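Side-chain contacts in DraIII (Deinococcus radiophilus, PDB 4L0K), which is a type II restriction endonuclease, an enzyme that cuts double-stranded DNA at a specific sequence, probably using a His-Me finger nuclease domain: residues L26-S29 / G30-E34; L92-Q95 / S96-E99; N141-E144 / E145-P149; A197-F200 / C201-Q205; G206-L210 / D211-L215. All blocks are in the same frame, centred on the assembly; numbering follows the deposited sequence.

Interaction 1. Residues L26-S29 / G30-E34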
loop_
_atom_site.group_PDB
_atom_site.type_symbol
_atom_site.label_atom_id
_atom_site.label_comp_id
_atom_site.label_asym_id
_atom_site.label_seq_id
_atom_site.Cartn_x
_atom_site.Cartn_y
_atom_site.Cartn_z
ATOM N N LEU A 26 39.017 10.405 11.394
ATOM C CA LEU A 26 39.963 11.438 10.956
ATOM C C LEU A 26 41.423 10.966 10.901
ATOM O O LEU A 26 42.152 11.309 9.966
ATOM C CB LEU A 26 39.826 12.682 11.851
ATOM C CG LEU A 26 40.536 13.993 11.475
ATOM C CD1 LEU A 26 40.177 14.464 10.060
ATOM C CD2 LEU A 26 40.198 15.065 12.502
ATOM N N GLY A 27 41.834 10.171 11.891
ATOM C CA GLY A 27 43.176 9.597 11.931
ATOM C C GLY A 27 43.563 8.889 10.641
ATOM O O GLY A 27 44.285 9.458 9.819
ATOM N N HIS A 28 43.134 7.631 10.507
ATOM C CA HIS A 28 42.883 7.025 9.201
ATOM C C HIS A 28 44.096 6.443 8.471
ATOM O O HIS A 28 44.735 7.115 7.663
ATOM C CB HIS A 28 42.186 8.079 8.360
ATOM C CG HIS A 28 41.729 7.619 7.013
ATOM N ND1 HIS A 28 42.193 6.488 6.378
ATOM C CD2 HIS A 28 40.858 8.197 6.168
ATOM C CE1 HIS A 28 41.620 6.390 5.190
ATOM N NE2 HIS A 28 40.810 7.419 5.038
ATOM N N SER A 29 44.341 5.159 8.690
ATOM C CA SER A 29 45.539 4.510 8.185
ATOM C C SER A 29 45.419 3.801 6.824
ATOM O O SER A 29 45.880 2.672 6.679
ATOM C CB SER A 29 46.044 3.521 9.237
ATOM O OG SER A 29 47.120 2.747 8.728
ATOM N N GLY A 30 44.830 4.446 5.822
ATOM C CA GLY A 30 44.764 3.825 4.507
ATOM C C GLY A 30 44.096 4.676 3.450
ATOM O O GLY A 30 44.126 5.899 3.538
ATOM N N LYS A 31 43.499 4.031 2.447
ATOM C CA LYS A 31 42.750 4.744 1.407
ATOM C C LYS A 31 41.364 5.155 1.916
ATOM O O LYS A 31 40.728 4.423 2.668
ATOM C CB LYS A 31 42.631 3.911 0.128
ATOM C CG LYS A 31 41.664 2.743 0.231
ATOM C CD LYS A 31 40.703 2.689 -0.960
ATOM C CE LYS A 31 41.239 1.827 -2.101
ATOM N NZ LYS A 31 40.201 1.599 -3.153
ATOM N N CYS A 32 40.914 6.335 1.507
ATOM C CA CYS A 32 39.727 6.943 2.084
ATOM C C CYS A 32 38.431 6.351 1.457
ATOM O O CYS A 32 38.299 6.276 0.237
ATOM C CB CYS A 32 39.846 8.498 2.030
ATOM S SG CYS A 32 39.933 9.379 3.708
ATOM N N LEU A 33 37.505 5.891 2.306
ATOM C CA LEU A 33 36.295 5.176 1.863
ATOM C C LEU A 33 34.946 5.825 2.247
ATOM O O LEU A 33 34.791 6.422 3.320
ATOM C CB LEU A 33 36.295 3.746 2.401
ATOM C CG LEU A 33 37.400 2.758 2.051
ATOM C CD1 LEU A 33 37.595 1.820 3.223
ATOM C CD2 LEU A 33 37.034 1.969 0.819
ATOM N N GLU A 34 33.960 5.666 1.370
ATOM C CA GLU A 34 32.625 6.198 1.621
ATOM C C GLU A 34 31.817 5.289 2.566
ATOM O O GLU A 34 31.103 5.784 3.440
ATOM C CB GLU A 34 31.855 6.446 0.308
ATOM C CG GLU A 34 30.595 7.287 0.507
ATOM C CD GLU A 34 29.781 7.498 -0.759
ATOM O OE1 GLU A 34 29.907 6.688 -1.702
ATOM O OE2 GLU A 34 29.003 8.478 -0.807
#

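Interaction 2. Residues L92-Q95 / S96-E99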
loop_
_atom_site.group_PDB
_atom_site.type_symbol
_atom_site.label_atom_id
_atom_site.label_comp_id
_atom_site.label_asym_id
_atom_site.label_seq_id
_atom_site.Cartn_x
_atom_site.Cartn_y
_atom_site.Cartn_z
ATOM N N LEU A 92 18.375 17.568 -15.892
ATOM C CA LEU A 92 17.082 17.073 -15.464
ATOM C C LEU A 92 16.127 18.248 -15.578
ATOM O O LEU A 92 16.229 19.218 -14.818
ATOM C CB LEU A 92 17.167 16.631 -13.999
ATOM C CG LEU A 92 16.388 15.420 -13.472
ATOM C CD1 LEU A 92 15.082 15.233 -14.233
ATOM C CD2 LEU A 92 17.262 14.172 -13.515
ATOM N N ASP A 93 15.219 18.197 -16.541
ATOM C CA ASP A 93 14.242 19.270 -16.671
ATOM C C ASP A 93 12.984 18.924 -15.879
ATOM O O ASP A 93 12.072 18.267 -16.390
ATOM C CB ASP A 93 13.923 19.563 -18.142
ATOM C CG ASP A 93 12.787 20.565 -18.311
ATOM O OD1 ASP A 93 12.529 21.365 -17.381
ATOM O OD2 ASP A 93 12.146 20.548 -19.383
ATOM N N MET A 94 12.952 19.373 -14.628
ATOM C CA MET A 94 11.864 19.048 -13.720
ATOM C C MET A 94 10.539 19.574 -14.242
ATOM O O MET A 94 9.488 18.988 -13.984
ATOM C CB MET A 94 12.145 19.609 -12.323
ATOM C CG MET A 94 13.319 18.957 -11.617
ATOM S SD MET A 94 13.007 17.264 -11.078
ATOM C CE MET A 94 11.642 17.522 -9.948
ATOM N N GLN A 95 10.596 20.678 -14.979
ATOM C CA GLN A 95 9.394 21.265 -15.564
ATOM C C GLN A 95 8.795 20.397 -16.664
ATOM O O GLN A 95 7.616 20.537 -16.987
ATOM C CB GLN A 95 9.669 22.675 -16.087
ATOM C CG GLN A 95 9.669 23.712 -14.998
ATOM C CD GLN A 95 10.207 25.041 -15.466
ATOM O OE1 GLN A 95 9.595 25.712 -16.296
ATOM N NE2 GLN A 95 11.364 25.430 -14.936
ATOM N N SER A 96 9.597 19.495 -17.228
ATOM C CA SER A 96 9.075 18.543 -18.205
ATOM C C SER A 96 8.196 17.493 -17.517
ATOM O O SER A 96 7.065 17.245 -17.944
ATOM C CB SER A 96 10.209 17.880 -19.001
ATOM O OG SER A 96 10.783 16.786 -18.308
ATOM N N LEU A 97 8.717 16.898 -16.445
ATOM C CA LEU A 97 8.005 15.863 -15.695
ATOM C C LEU A 97 6.664 16.384 -15.202
ATOM O O LEU A 97 6.521 17.576 -14.957
ATOM C CB LEU A 97 8.847 15.397 -14.504
ATOM C CG LEU A 97 10.329 15.111 -14.794
ATOM C CD1 LEU A 97 11.060 14.646 -13.542
ATOM C CD2 LEU A 97 10.504 14.096 -15.923
ATOM N N PRO A 98 5.666 15.494 -15.080
ATOM C CA PRO A 98 4.370 15.912 -14.529
ATOM C C PRO A 98 4.455 16.275 -13.045
ATOM O O PRO A 98 5.357 15.807 -12.341
ATOM C CB PRO A 98 3.475 14.684 -14.741
ATOM C CG PRO A 98 4.410 13.543 -14.926
ATOM C CD PRO A 98 5.639 14.103 -15.568
ATOM N N GLU A 99 3.517 17.102 -12.590
ATOM C CA GLU A 99 3.524 17.656 -11.239
ATOM C C GLU A 99 3.751 16.604 -10.160
ATOM O O GLU A 99 4.513 16.821 -9.212
ATOM C CB GLU A 99 2.212 18.393 -10.985
ATOM C CG GLU A 99 1.980 18.801 -9.543
ATOM C CD GLU A 99 1.695 20.287 -9.402
ATOM O OE1 GLU A 99 2.379 21.084 -10.085
ATOM O OE2 GLU A 99 0.788 20.655 -8.621
#

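Interaction 3. Residues N141-E144 / E145-P149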
loop_
_atom_site.group_PDB
_atom_site.type_symbol
_atom_site.label_atom_id
_atom_site.label_comp_id
_atom_site.label_asym_id
_atom_site.label_seq_id
_atom_site.Cartn_x
_atom_site.Cartn_y
_atom_site.Cartn_z
ATOM N N ASN A 141 33.257 -1.438 16.620
ATOM C CA ASN A 141 33.606 -0.292 17.456
ATOM C C ASN A 141 33.170 1.023 16.848
ATOM O O ASN A 141 32.683 1.922 17.548
ATOM C CB ASN A 141 35.099 -0.288 17.780
ATOM C CG ASN A 141 35.489 -1.467 18.644
ATOM O OD1 ASN A 141 34.753 -1.847 19.564
ATOM N ND2 ASN A 141 36.622 -2.083 18.331
ATOM N N TYR A 142 33.340 1.118 15.536
ATOM C CA TYR A 142 32.934 2.291 14.780
ATOM C C TYR A 142 31.420 2.552 14.921
ATOM O O TYR A 142 30.998 3.661 15.279
ATOM C CB TYR A 142 33.310 2.072 13.320
ATOM C CG TYR A 142 32.843 3.138 12.362
ATOM C CD1 TYR A 142 33.687 4.179 11.992
ATOM C CD2 TYR A 142 31.572 3.081 11.786
ATOM C CE1 TYR A 142 33.278 5.140 11.100
ATOM C CE2 TYR A 142 31.151 4.043 10.894
ATOM C CZ TYR A 142 32.013 5.067 10.551
ATOM O OH TYR A 142 31.603 6.025 9.662
ATOM N N LEU A 143 30.609 1.532 14.639
ATOM C CA LEU A 143 29.150 1.676 14.739
ATOM C C LEU A 143 28.675 1.868 16.183
ATOM O O LEU A 143 27.802 2.701 16.446
ATOM C CB LEU A 143 28.433 0.492 14.070
ATOM C CG LEU A 143 28.668 0.465 12.556
ATOM C CD1 LEU A 143 28.176 -0.823 11.936
ATOM C CD2 LEU A 143 28.023 1.681 11.877
ATOM N N GLU A 144 29.260 1.109 17.110
ATOM C CA GLU A 144 28.931 1.236 18.532
ATOM C C GLU A 144 29.239 2.624 19.068
ATOM O O GLU A 144 28.544 3.129 19.950
ATOM C CB GLU A 144 29.640 0.174 19.366
ATOM C CG GLU A 144 28.886 -1.149 19.406
ATOM C CD GLU A 144 29.555 -2.169 20.295
ATOM O OE1 GLU A 144 28.919 -3.204 20.610
ATOM O OE2 GLU A 144 30.723 -1.923 20.674
ATOM N N GLU A 145 30.270 3.249 18.513
ATOM C CA GLU A 145 30.610 4.615 18.884
ATOM C C GLU A 145 29.468 5.567 18.535
ATOM O O GLU A 145 29.215 6.538 19.250
ATOM C CB GLU A 145 31.889 5.048 18.179
ATOM C CG GLU A 145 32.132 6.536 18.224
ATOM C CD GLU A 145 33.463 6.889 18.846
ATOM O OE1 GLU A 145 34.099 5.988 19.437
ATOM O OE2 GLU A 145 33.872 8.065 18.741
ATOM N N PHE A 146 28.772 5.281 17.435
ATOM C CA PHE A 146 27.674 6.128 16.997
ATOM C C PHE A 146 26.373 5.840 17.734
ATOM O O PHE A 146 25.654 6.768 18.116
ATOM C CB PHE A 146 27.424 5.956 15.501
ATOM C CG PHE A 146 28.379 6.715 14.628
ATOM C CD1 PHE A 146 29.521 6.107 14.141
ATOM C CD2 PHE A 146 28.121 8.028 14.276
ATOM C CE1 PHE A 146 30.388 6.793 13.326
ATOM C CE2 PHE A 146 28.993 8.721 13.461
ATOM C CZ PHE A 146 30.127 8.101 12.986
ATOM N N PHE A 147 26.065 4.558 17.924
ATOM C CA PHE A 147 24.710 4.181 18.370
ATOM C C PHE A 147 24.601 3.413 19.686
ATOM O O PHE A 147 23.502 3.132 20.154
ATOM C CB PHE A 147 24.001 3.382 17.275
ATOM C CG PHE A 147 24.012 4.060 15.945
ATOM C CD1 PHE A 147 24.672 3.491 14.864
ATOM C CD2 PHE A 147 23.391 5.282 15.782
ATOM C CE1 PHE A 147 24.685 4.127 13.629
ATOM C CE2 PHE A 147 23.403 5.926 14.544
ATOM C CZ PHE A 147 24.048 5.344 13.473
ATOM N N GLY A 148 25.733 3.062 20.277
ATOM C CA GLY A 148 25.707 2.305 21.507
ATOM C C GLY A 148 26.013 0.839 21.284
ATOM O O GLY A 148 26.114 0.369 20.148
ATOM N N PRO A 149 26.177 0.104 22.383
ATOM C CA PRO A 149 26.490 -1.325 22.359
ATOM C C PRO A 149 25.546 -2.155 21.488
ATOM O O PRO A 149 24.320 -2.048 21.583
ATOM C CB PRO A 149 26.359 -1.736 23.835
ATOM C CG PRO A 149 25.693 -0.577 24.516
ATOM C CD PRO A 149 26.098 0.623 23.757
#

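Interaction 4. Residues A197-F200 / C201-Q205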
loop_
_atom_site.group_PDB
_atom_site.type_symbol
_atom_site.label_atom_id
_atom_site.label_comp_id
_atom_site.label_asym_id
_atom_site.label_seq_id
_atom_site.Cartn_x
_atom_site.Cartn_y
_atom_site.Cartn_z
ATOM N N ALA A 197 11.343 -3.086 9.060
ATOM C CA ALA A 197 9.953 -3.510 9.277
ATOM C C ALA A 197 9.553 -4.595 8.287
ATOM O O ALA A 197 10.008 -4.586 7.141
ATOM C CB ALA A 197 9.016 -2.334 9.140
ATOM N N HIS A 198 8.712 -5.533 8.727
ATOM C CA HIS A 198 8.012 -6.407 7.792
ATOM C C HIS A 198 7.318 -5.575 6.732
ATOM O O HIS A 198 6.791 -4.495 7.028
ATOM C CB HIS A 198 6.918 -7.214 8.492
ATOM C CG HIS A 198 7.432 -8.158 9.517
ATOM N ND1 HIS A 198 7.347 -7.900 10.866
ATOM C CD2 HIS A 198 8.067 -9.349 9.393
ATOM C CE1 HIS A 198 7.897 -8.904 11.531
ATOM N NE2 HIS A 198 8.344 -9.791 10.661
ATOM N N ARG A 199 7.304 -6.097 5.511
ATOM C CA ARG A 199 6.564 -5.491 4.411
ATOM C C ARG A 199 5.139 -5.168 4.848
ATOM O O ARG A 199 4.698 -4.020 4.747
ATOM C CB ARG A 199 6.547 -6.445 3.226
ATOM C CG ARG A 199 5.493 -6.137 2.193
ATOM C CD ARG A 199 6.032 -5.273 1.089
ATOM N NE ARG A 199 4.946 -4.789 0.239
ATOM C CZ ARG A 199 5.007 -3.697 -0.518
ATOM N NH1 ARG A 199 3.956 -3.350 -1.249
ATOM N NH2 ARG A 199 6.110 -2.950 -0.543
ATOM N N PHE A 200 4.439 -6.164 5.382
ATOM C CA PHE A 200 3.064 -5.946 5.818
ATOM C C PHE A 200 2.941 -4.749 6.766
ATOM O O PHE A 200 2.088 -3.872 6.570
ATOM C CB PHE A 200 2.447 -7.191 6.485
ATOM C CG PHE A 200 1.031 -6.962 6.941
ATOM C CD1 PHE A 200 -0.040 -7.179 6.068
ATOM C CD2 PHE A 200 0.770 -6.460 8.209
ATOM C CE1 PHE A 200 -1.356 -6.922 6.467
ATOM C CE2 PHE A 200 -0.544 -6.201 8.620
ATOM C CZ PHE A 200 -1.607 -6.427 7.741
ATOM N N CYS A 201 3.778 -4.738 7.796
ATOM C CA CYS A 201 3.679 -3.735 8.856
ATOM C C CYS A 201 3.997 -2.352 8.283
ATOM O O CYS A 201 3.342 -1.349 8.596
ATOM C CB CYS A 201 4.639 -4.073 10.014
ATOM S SG CYS A 201 4.494 -5.763 10.746
ATOM N N ASN A 202 5.008 -2.325 7.423
ATOM C CA ASN A 202 5.406 -1.107 6.745
ATOM C C ASN A 202 4.306 -0.528 5.848
ATOM O O ASN A 202 4.059 0.673 5.893
ATOM C CB ASN A 202 6.684 -1.328 5.937
ATOM C CG ASN A 202 7.430 -0.044 5.685
ATOM O OD1 ASN A 202 7.377 0.876 6.491
ATOM N ND2 ASN A 202 8.131 0.024 4.567
ATOM N N VAL A 203 3.629 -1.349 5.048
ATOM C CA VAL A 203 2.520 -0.769 4.278
ATOM C C VAL A 203 1.297 -0.416 5.150
ATOM O O VAL A 203 0.646 0.581 4.886
ATOM C CB VAL A 203 2.151 -1.520 2.961
ATOM C CG1 VAL A 203 3.311 -2.375 2.435
ATOM C CG2 VAL A 203 0.895 -2.306 3.109
ATOM N N ALA A 204 1.039 -1.170 6.225
ATOM C CA ALA A 204 -0.074 -0.823 7.117
ATOM C C ALA A 204 0.109 0.566 7.733
ATOM O O ALA A 204 -0.838 1.349 7.819
ATOM C CB ALA A 204 -0.265 -1.886 8.235
ATOM N N GLN A 205 1.332 0.860 8.171
ATOM C CA GLN A 205 1.603 2.124 8.841
ATOM C C GLN A 205 1.298 3.324 7.938
ATOM O O GLN A 205 0.849 4.370 8.416
ATOM C CB GLN A 205 3.059 2.152 9.325
ATOM C CG GLN A 205 3.447 3.357 10.154
ATOM C CD GLN A 205 4.960 3.621 10.116
ATOM O OE1 GLN A 205 5.733 2.787 9.657
ATOM N NE2 GLN A 205 5.372 4.787 10.585
#

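Interaction 5. Residues G206-L210 / D211-L215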
loop_
_atom_site.group_PDB
_atom_site.type_symbol
_atom_site.label_atom_id
_atom_site.label_comp_id
_atom_site.label_asym_id
_atom_site.label_seq_id
_atom_site.Cartn_x
_atom_site.Cartn_y
_atom_site.Cartn_z
ATOM N N GLY A 206 1.543 3.173 6.637
ATOM C CA GLY A 206 1.239 4.224 5.671
ATOM C C GLY A 206 1.835 5.591 5.984
ATOM O O GLY A 206 3.042 5.723 6.181
ATOM N N ASN A 207 0.990 6.616 6.043
ATOM C CA ASN A 207 1.479 7.979 6.286
ATOM C C ASN A 207 1.367 8.406 7.746
ATOM O O ASN A 207 1.482 9.588 8.065
ATOM C CB ASN A 207 0.746 8.996 5.396
ATOM C CG ASN A 207 -0.767 9.036 5.660
ATOM O OD1 ASN A 207 -1.262 8.410 6.599
ATOM N ND2 ASN A 207 -1.503 9.776 4.826
ATOM N N LYS A 208 1.121 7.447 8.630
ATOM C CA LYS A 208 1.027 7.748 10.058
ATOM C C LYS A 208 2.371 7.582 10.769
ATOM O O LYS A 208 3.210 6.769 10.376
ATOM C CB LYS A 208 -0.036 6.858 10.736
ATOM C CG LYS A 208 -1.471 7.080 10.222
ATOM C CD LYS A 208 -2.482 6.381 11.118
ATOM C CE LYS A 208 -3.904 6.498 10.577
ATOM N NZ LYS A 208 -4.421 7.903 10.589
ATOM N N SER A 209 2.577 8.349 11.826
ATOM C CA SER A 209 3.710 8.075 12.694
ATOM C C SER A 209 3.373 6.836 13.509
ATOM O O SER A 209 2.220 6.376 13.534
ATOM C CB SER A 209 4.000 9.258 13.617
ATOM O OG SER A 209 3.032 9.350 14.650
ATOM N N LEU A 210 4.378 6.302 14.186
ATOM C CA LEU A 210 4.197 5.119 15.002
ATOM C C LEU A 210 3.109 5.365 16.046
ATOM O O LEU A 210 2.125 4.602 16.130
ATOM C CB LEU A 210 5.509 4.751 15.671
ATOM C CG LEU A 210 6.073 3.397 15.268
ATOM C CD1 LEU A 210 5.889 3.142 13.798
ATOM C CD2 LEU A 210 7.549 3.307 15.639
ATOM N N ASP A 211 3.272 6.444 16.809
ATOM C CA ASP A 211 2.328 6.784 17.872
ATOM C C ASP A 211 0.909 6.997 17.331
ATOM O O ASP A 211 -0.049 6.533 17.936
ATOM C CB ASP A 211 2.790 8.015 18.656
ATOM C CG ASP A 211 4.100 7.783 19.408
ATOM O OD1 ASP A 211 4.522 6.614 19.564
ATOM O OD2 ASP A 211 4.712 8.780 19.857
ATOM N N GLU A 212 0.766 7.681 16.194
ATOM C CA GLU A 212 -0.569 7.831 15.581
ATOM C C GLU A 212 -1.122 6.475 15.172
ATOM O O GLU A 212 -2.318 6.230 15.275
ATOM C CB GLU A 212 -0.546 8.760 14.360
ATOM C CG GLU A 212 -0.351 10.243 14.679
ATOM C CD GLU A 212 0.314 10.997 13.532
ATOM O OE1 GLU A 212 0.761 12.138 13.752
ATOM O OE2 GLU A 212 0.406 10.447 12.411
ATOM N N PHE A 213 -0.246 5.590 14.699
ATOM C CA PHE A 213 -0.685 4.295 14.180
ATOM C C PHE A 213 -1.235 3.447 15.336
ATOM O O PHE A 213 -2.269 2.782 15.196
ATOM C CB PHE A 213 0.492 3.579 13.497
ATOM C CG PHE A 213 0.100 2.368 12.665
ATOM C CD1 PHE A 213 -1.178 2.243 12.132
ATOM C CD2 PHE A 213 1.025 1.364 12.411
ATOM C CE1 PHE A 213 -1.529 1.139 11.366
ATOM C CE2 PHE A 213 0.683 0.257 11.633
ATOM C CZ PHE A 213 -0.600 0.144 11.113
ATOM N N TYR A 214 -0.532 3.490 16.474
ATOM C CA TYR A 214 -0.881 2.696 17.662
ATOM C C TYR A 214 -2.142 3.256 18.271
ATOM O O TYR A 214 -3.033 2.508 18.656
ATOM C CB TYR A 214 0.242 2.737 18.702
ATOM C CG TYR A 214 1.544 2.122 18.244
ATOM C CD1 TYR A 214 1.553 1.051 17.360
ATOM C CD2 TYR A 214 2.763 2.610 18.691
ATOM C CE1 TYR A 214 2.727 0.480 16.937
ATOM C CE2 TYR A 214 3.950 2.035 18.271
ATOM C CZ TYR A 214 3.917 0.971 17.388
ATOM O OH TYR A 214 5.078 0.394 16.949
ATOM N N LEU A 215 -2.213 4.586 18.329
ATOM C CA LEU A 215 -3.405 5.265 18.812
ATOM C C LEU A 215 -4.627 4.849 17.953
ATOM O O LEU A 215 -5.684 4.479 18.480
ATOM C CB LEU A 215 -3.172 6.782 18.818
ATOM C CG LEU A 215 -4.380 7.643 19.196
ATOM C CD1 LEU A 215 -4.745 7.453 20.667
ATOM C CD2 LEU A 215 -4.154 9.118 18.869
#

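Interaction 1. Residues L26-S29 / G30-E34
His28 turns its imidazole back over the bend at Ser29 and Gly30, and the ring meets the next few residues of the same loop with one side of its rim. His28 CE1 lies 3.0 Å from Gly30 O and 3.3 Å from Lys31 O, carbon-to-oxygen contacts. The second of these oxygens sits near the ring plane, at its edge. Cys32 SG also approaches this edge, close to NE2, but the modelled separation is too short and its detail is doubtful. The ring reaches this place because CG stands opposite the main-chain N of His28 (chi1 -175°). Its inner nitrogen is then only loosely held: Gly30 N gives a weak hydrogen bond to His28 ND1 at 3.4 Å and another weak one to His28 O at 3.2 Å. Further out, Cys32 SG is modelled within bonding distance of the sulfurs of both Cys4 and Cys22, more partners than a disulfide sulfur can have, so the bonding there is doubtful. Three clustered cysteines beside a histidine whose NE2 has no hydrogen-bond partner in the model would be consistent with a metal site whose ion is absent. The contact lies at the surface, in the loop between strand 20-21 and helix 39-44. Leu33 pairs by its backbone with Gln23, just beyond that strand, and Glu34 OE2 is hydrogen-bonded to Tyr112 OH and His20 ND1.

Interaction 2. Residues L92-Q95 / S96-E99
The Asp93 carboxylate turns a flat side toward the start of Ser96: the Ser96 nitrogen is 3.5 Å from CG and about equally far from both oxygens, while Asp93 OD2 comes within 3.3 Å of Ser96 CB. The other flat group is the Asp93 peptide carbonyl, which takes two bonds from one residue. Ser96 OG reaches Asp93 O at 2.7 Å, in the carbonyl plane, whereas Ser96 N donates to the same oxygen at 2.9 Å from well above that plane (55° out of it). The hydroxyl can do so because it stands between the nitrogen and carbonyl carbon of its own residue (chi1 83°). The backbone bond closes a type I beta turn with Met94 and Gln95 at its corners, and a weak bond from Gln95 N to Asp93 OD1 folds the aspartate over it. The turn belongs to the connection between helices 83-89 and 99-107, the second of which has Pro98 as its N-cap. On the apolar side, Leu97 CD1 is the meeting point: Leu92 CD1 lies 4.1 Å from Leu97 CD1, the two side chains crossing at about a right angle, and Met94 SD approaches equally close. Beyond them, Met94 also packs on Leu86 and Ile105, one from each helix.

Interaction 3. Residues N141-E144 / E145-P149
Glu144 runs alongside the chain as it leaves the helix at Gly148 and Pro149. Glu144 CB lies 3.6 Å from Gly148 O and Glu144 CG nearer still, at 3.2 Å from that oxygen. CD then passes Pro149 CA, and Glu144 OE1 ends 3.5 Å from Pro149 CA. The side chain is extended beyond CG, which carries the carboxylate outward from the helix, beside Pro149: OE1 accepts from Met150 N, and OE2 forms a salt bridge with Lys140. This is a helix C-terminus with Gly148 as the first residue out, its phi positive (103°). Gly148 N still donates to Glu144 O at 2.8 Å, but the following residue is a proline and has no N-H to continue the pattern. One turn back, Phe146 lays CE1 over a face of the Tyr142 ring, 3.6 Å from Tyr142 CZ, with the two planes inclined at 53°. The Phe146 ring also has Tyr142 O at its edge, 3.1 Å from CD1. Tyr142 OH is held by Gln23 O and Arg120 NH1, and the same arginine makes a cation-pi contact with Phe146. Leu143 instead packs against helix 112-126, on Arg120, Thr123 and Trp124.

Interaction 4. Residues A197-F200 / C201-Q205
His198 closes strand 194-198 as the N-cap of helix 199-205, its carbonyl oxygen receiving Asn202 N at 2.8 Å, and the next two turn-to-turn bonds, Val203 N to Arg199 O and Ala204 N to Phe200 O, follow in regular alpha-helical order. Cys201 SG lies alongside the His198 side chain, 3.6 Å from both His198 CB and ND1, and oblique to the ring. SG stands opposite the carbonyl carbon of Cys201 (chi1 -54°), which aims it back toward His198. Arg199 bends at its second torsion (94°) and spreads its guanidinium over Val203, so that Val203 CG1 lies 3.6 Å above the plane, over its centre. Glu180 fixes that orientation from outside, forming a salt bridge with Arg199 NH2 and accepting from Asn202 ND2. Ala197 CB touches Asn202 CB at 4.1 Å, joining strand end to helix. Phe200 grazes Ala204, CE2 to CB at 4.3 Å, while its ring meets the second subunit, edge-to-face with Trp216 and by cation-pi with Lys208 of that chain. Cys201 SG is modelled as bonded to Cys160, whose sulfur is also joined to Cys157; one sulfur cannot hold both, so the three cysteines with His198 may mark a metal site whose ion is not modelled. The antiparallel strands 179-183 and 194-198 running into this short helix are consistent with the beta-beta-alpha core of His-Me finger nucleases.

Interaction 5. Residues G206-L210 / D211-L215
Ser209 and Glu212 are brought together by two torsions: Ser209 OG sits between its own nitrogen and carbonyl carbon (chi1 74°), and Glu212 CG lies opposite its carbonyl carbon (chi1 -72°) with the rest of the chain extended back toward the serine. The result is a reciprocal capping box. Glu212 N donates to Ser209 OG at 3.2 Å, nearly straight at 168°, while Ser209 N donates to Glu212 OE2 at 3.1 Å, reaching that oxygen from above the carboxylate plane. Behind the cap the helix begins in earnest, with Phe213 N hydrogen-bonded to Ser209 O. Leu210 and Tyr214 run side by side. Leu210 O takes the Tyr214 N-H and at the same time lies over one face of the phenol ring, 3.2 Å above its plane, while Leu210 CG comes to 3.6 Å from Tyr214 OH. That hydroxyl is hydrogen-bonded to Ile159 O. Lys208 CD passes 4.1 Å from Phe213 CA, and the amine goes on to a cation-pi contact with Phe200 of the second subunit. Lys208 NZ is 5.8 Å from Glu212 OE2, too far for a salt bridge, though a weak attraction is possible. With a lysine nearby and the positive end of the helix dipole beside it, the Glu212 carboxylate would be expected to favour its ionised form and to strengthen the cap.

From the N terminus, the five contacts follow in series; each is a local turn or helix segment, and none nests within or crosses another. Interaction 1 folds the loop between strand 20-21 and helix 39-44, and interaction 2 closes the turn linking helices 83-89 and 99-107, their centres about 39 Å apart. Interaction 3 ends helix 137-147 and approaches interaction 1 to about 6 Å between nearest atoms, without touching. Interaction 4 joins the hairpin to helix 199-205, and interaction 5 starts helix 210-226. These last two do touch, Phe213 packing on Ala204 and Gln205, and both reach the second subunit, tying the hairpin-helix unit to the dimer interface.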